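Local coordinates for ornithine carbamoyltransferase (Giardia intestinalis, PDB 3GRF), which probably interconverts ornithine plus carbamoyl phosphate and citrulline plus phosphate, a step of the arginine degradation pathway, at residues F164-S170 with E188-P194. Sequence-based numbering, arbitrary orientation.
Sequences FAYCGDS and ECHVCCP
Phe164 N donates to Glu188 O at 2.9 Å, the first of five backbone hydrogen bonds that zip the two strands together. His190 N to Phe164 O, Tyr166 N to His190 O, Cys192 N to Tyr166 O (2.7 Å) and Gly168 N to Cys192 O follow in turn. Strand axes 4.6 Å apart and only 16° from parallel, with donors and acceptors drawn from alternate residues, establish parallel pairing.

Sulfur contacts differ on the two faces. On the face carrying Phe164, Tyr166, Cys189 and Val191, the Cys189 SG lies 3.5 Å from Phe164 CD2 and 57° off the ring normal, an oblique sulfur-aromatic contact; the Phe164 side chain also touches Cys182, the disulfide partner of Cys189, on helix 173-185. On the face of Ala165 and His190, Cys167 SG approaches Cys192 CB at 3.6 Å and is itself bonded to Cys228.

Past the strands, Ser170 OG, turned beside its own backbone N (chi1 -64°), donates to Gly168 O from above the carbonyl plane and lies 3.3 Å from Val191 CG1. The backbone brings Ser170 CB tightly against Val191 CG1, at 3.4 Å.

The parallel neighbours, connected through helix 173-185, make a beta-alpha-beta crossover in the Rossmann-like sheet of the Asp/Orn-binding domain.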
loop_
_atom_site.group_PDB
_atom_site.type_symbol
_atom_site.label_atom_id
_atom_site.label_comp_id
_atom_site.label_asym_id
_atom_site.label_seq_id
_atom_site.Cartn_x
_atom_site.Cartn_y
_atom_site.Cartn_z
ATOM N N PHE A 164 2.890 35.449 -16.733
ATOM C CA PHE A 164 2.620 34.016 -16.885
ATOM C C PHE A 164 1.696 33.833 -18.112
ATOM O O PHE A 164 0.761 34.612 -18.313
ATOM C CB PHE A 164 1.989 33.465 -15.605
ATOM C CG PHE A 164 1.598 31.989 -15.694
ATOM C CD1 PHE A 164 2.459 31.002 -15.248
ATOM C CD2 PHE A 164 0.365 31.604 -16.247
ATOM C CE1 PHE A 164 2.109 29.662 -15.339
ATOM C CE2 PHE A 164 0.014 30.298 -16.329
ATOM C CZ PHE A 164 0.877 29.319 -15.899
ATOM N N ALA A 165 1.959 32.849 -18.961
ATOM C CA ALA A 165 0.949 32.511 -19.996
ATOM C C ALA A 165 0.601 31.018 -20.069
ATOM O O ALA A 165 1.500 30.196 -19.994
ATOM C CB ALA A 165 1.402 33.007 -21.389
ATOM N N TYR A 166 -0.695 30.700 -20.212
ATOM C CA TYR A 166 -1.174 29.343 -20.368
ATOM C C TYR A 166 -1.558 29.246 -21.848
ATOM O O TYR A 166 -2.205 30.158 -22.358
ATOM C CB TYR A 166 -2.406 28.993 -19.491
ATOM C CG TYR A 166 -2.844 27.594 -19.839
ATOM C CD1 TYR A 166 -3.808 27.351 -20.858
ATOM C CD2 TYR A 166 -2.221 26.517 -19.259
ATOM C CE1 TYR A 166 -4.103 26.043 -21.239
ATOM C CE2 TYR A 166 -2.519 25.210 -19.621
ATOM C CZ TYR A 166 -3.451 24.986 -20.633
ATOM O OH TYR A 166 -3.761 23.707 -20.998
ATOM N N CYS A 167 -1.100 28.197 -22.548
ATOM C CA CYS A 167 -1.424 28.031 -23.984
ATOM C C CYS A 167 -2.181 26.743 -24.145
ATOM O O CYS A 167 -1.812 25.753 -23.542
ATOM C CB CYS A 167 -0.179 28.025 -24.891
ATOM S SG CYS A 167 0.437 29.661 -25.291
ATOM N N GLY A 168 -3.224 26.748 -24.980
ATOM C CA GLY A 168 -3.911 25.501 -25.251
ATOM C C GLY A 168 -5.374 25.513 -24.896
ATOM O O GLY A 168 -6.003 26.579 -24.829
ATOM N N ASP A 169 -5.907 24.315 -24.716
ATOM C CA ASP A 169 -7.270 24.098 -24.258
ATOM C C ASP A 169 -7.475 24.653 -22.878
ATOM O O ASP A 169 -6.890 24.157 -21.882
ATOM C CB ASP A 169 -7.610 22.618 -24.220
ATOM C CG ASP A 169 -9.078 22.380 -23.971
ATOM O OD1 ASP A 169 -9.828 23.368 -23.751
ATOM O OD2 ASP A 169 -9.474 21.201 -24.015
ATOM N N SER A 170 -8.318 25.682 -22.816
ATOM C CA SER A 170 -8.376 26.477 -21.619
ATOM C C SER A 170 -9.686 26.344 -20.903
ATOM O O SER A 170 -9.941 27.037 -19.909
ATOM C CB SER A 170 -7.975 27.929 -21.919
ATOM O OG SER A 170 -6.606 27.949 -22.344
ATOM N N GLU A 188 0.274 38.843 -13.668
ATOM C CA GLU A 188 -0.331 38.991 -14.975
ATOM C C GLU A 188 -0.452 37.585 -15.592
ATOM O O GLU A 188 0.534 36.877 -15.795
ATOM C CB GLU A 188 0.515 39.934 -15.823
ATOM C CG GLU A 188 0.051 40.042 -17.225
ATOM C CD GLU A 188 -0.360 41.437 -17.590
ATOM O OE1 GLU A 188 -0.959 42.115 -16.711
ATOM O OE2 GLU A 188 -0.104 41.846 -18.754
ATOM N N CYS A 189 -1.675 37.143 -15.799
ATOM C CA CYS A 189 -1.874 35.795 -16.340
ATOM C C CYS A 189 -2.486 36.001 -17.736
ATOM O O CYS A 189 -3.484 36.687 -17.862
ATOM C CB CYS A 189 -2.796 35.000 -15.407
ATOM S SG CYS A 189 -2.296 33.302 -14.815
ATOM N N HIS A 190 -1.902 35.425 -18.783
ATOM C CA HIS A 190 -2.506 35.496 -20.148
ATOM C C HIS A 190 -3.013 34.098 -20.495
ATOM O O HIS A 190 -2.254 33.132 -20.429
ATOM C CB HIS A 190 -1.465 35.853 -21.218
ATOM C CG HIS A 190 -0.878 37.221 -21.103
ATOM N ND1 HIS A 190 -1.122 38.071 -20.039
ATOM C CD2 HIS A 190 -0.054 37.892 -21.942
ATOM C CE1 HIS A 190 -0.454 39.196 -20.226
ATOM N NE2 HIS A 190 0.204 39.111 -21.372
ATOM N N VAL A 191 -4.274 33.973 -20.885
ATOM C CA VAL A 191 -4.776 32.672 -21.287
ATOM C C VAL A 191 -4.902 32.620 -22.789
ATOM O O VAL A 191 -5.667 33.394 -23.384
ATOM C CB VAL A 191 -6.103 32.328 -20.620
ATOM C CG1 VAL A 191 -6.559 30.960 -21.085
ATOM C CG2 VAL A 191 -5.969 32.396 -19.067
ATOM N N CYS A 192 -4.051 31.782 -23.394
ATOM C CA CYS A 192 -3.959 31.750 -24.871
ATOM C C CYS A 192 -4.723 30.575 -25.430
ATOM O O CYS A 192 -4.261 29.447 -25.426
ATOM C CB CYS A 192 -2.479 31.775 -25.280
ATOM S SG CYS A 192 -1.545 33.200 -24.628
ATOM N N CYS A 193 -5.903 30.845 -25.918
ATOM C CA CYS A 193 -6.752 29.729 -26.306
ATOM C C CYS A 193 -7.433 30.013 -27.636
ATOM O O CYS A 193 -7.462 31.151 -28.081
ATOM C CB CYS A 193 -7.796 29.449 -25.236
ATOM S SG CYS A 193 -8.835 30.876 -24.832
ATOM N N PRO A 194 -7.983 28.958 -28.266
ATOM C CA PRO A 194 -8.778 29.142 -29.468
ATOM C C PRO A 194 -10.046 29.936 -29.189
ATOM O O PRO A 194 -10.807 29.637 -28.259
ATOM C CB PRO A 194 -9.121 27.711 -29.881
ATOM C CG PRO A 194 -8.107 26.821 -29.191
ATOM C CD PRO A 194 -7.842 27.524 -27.904
#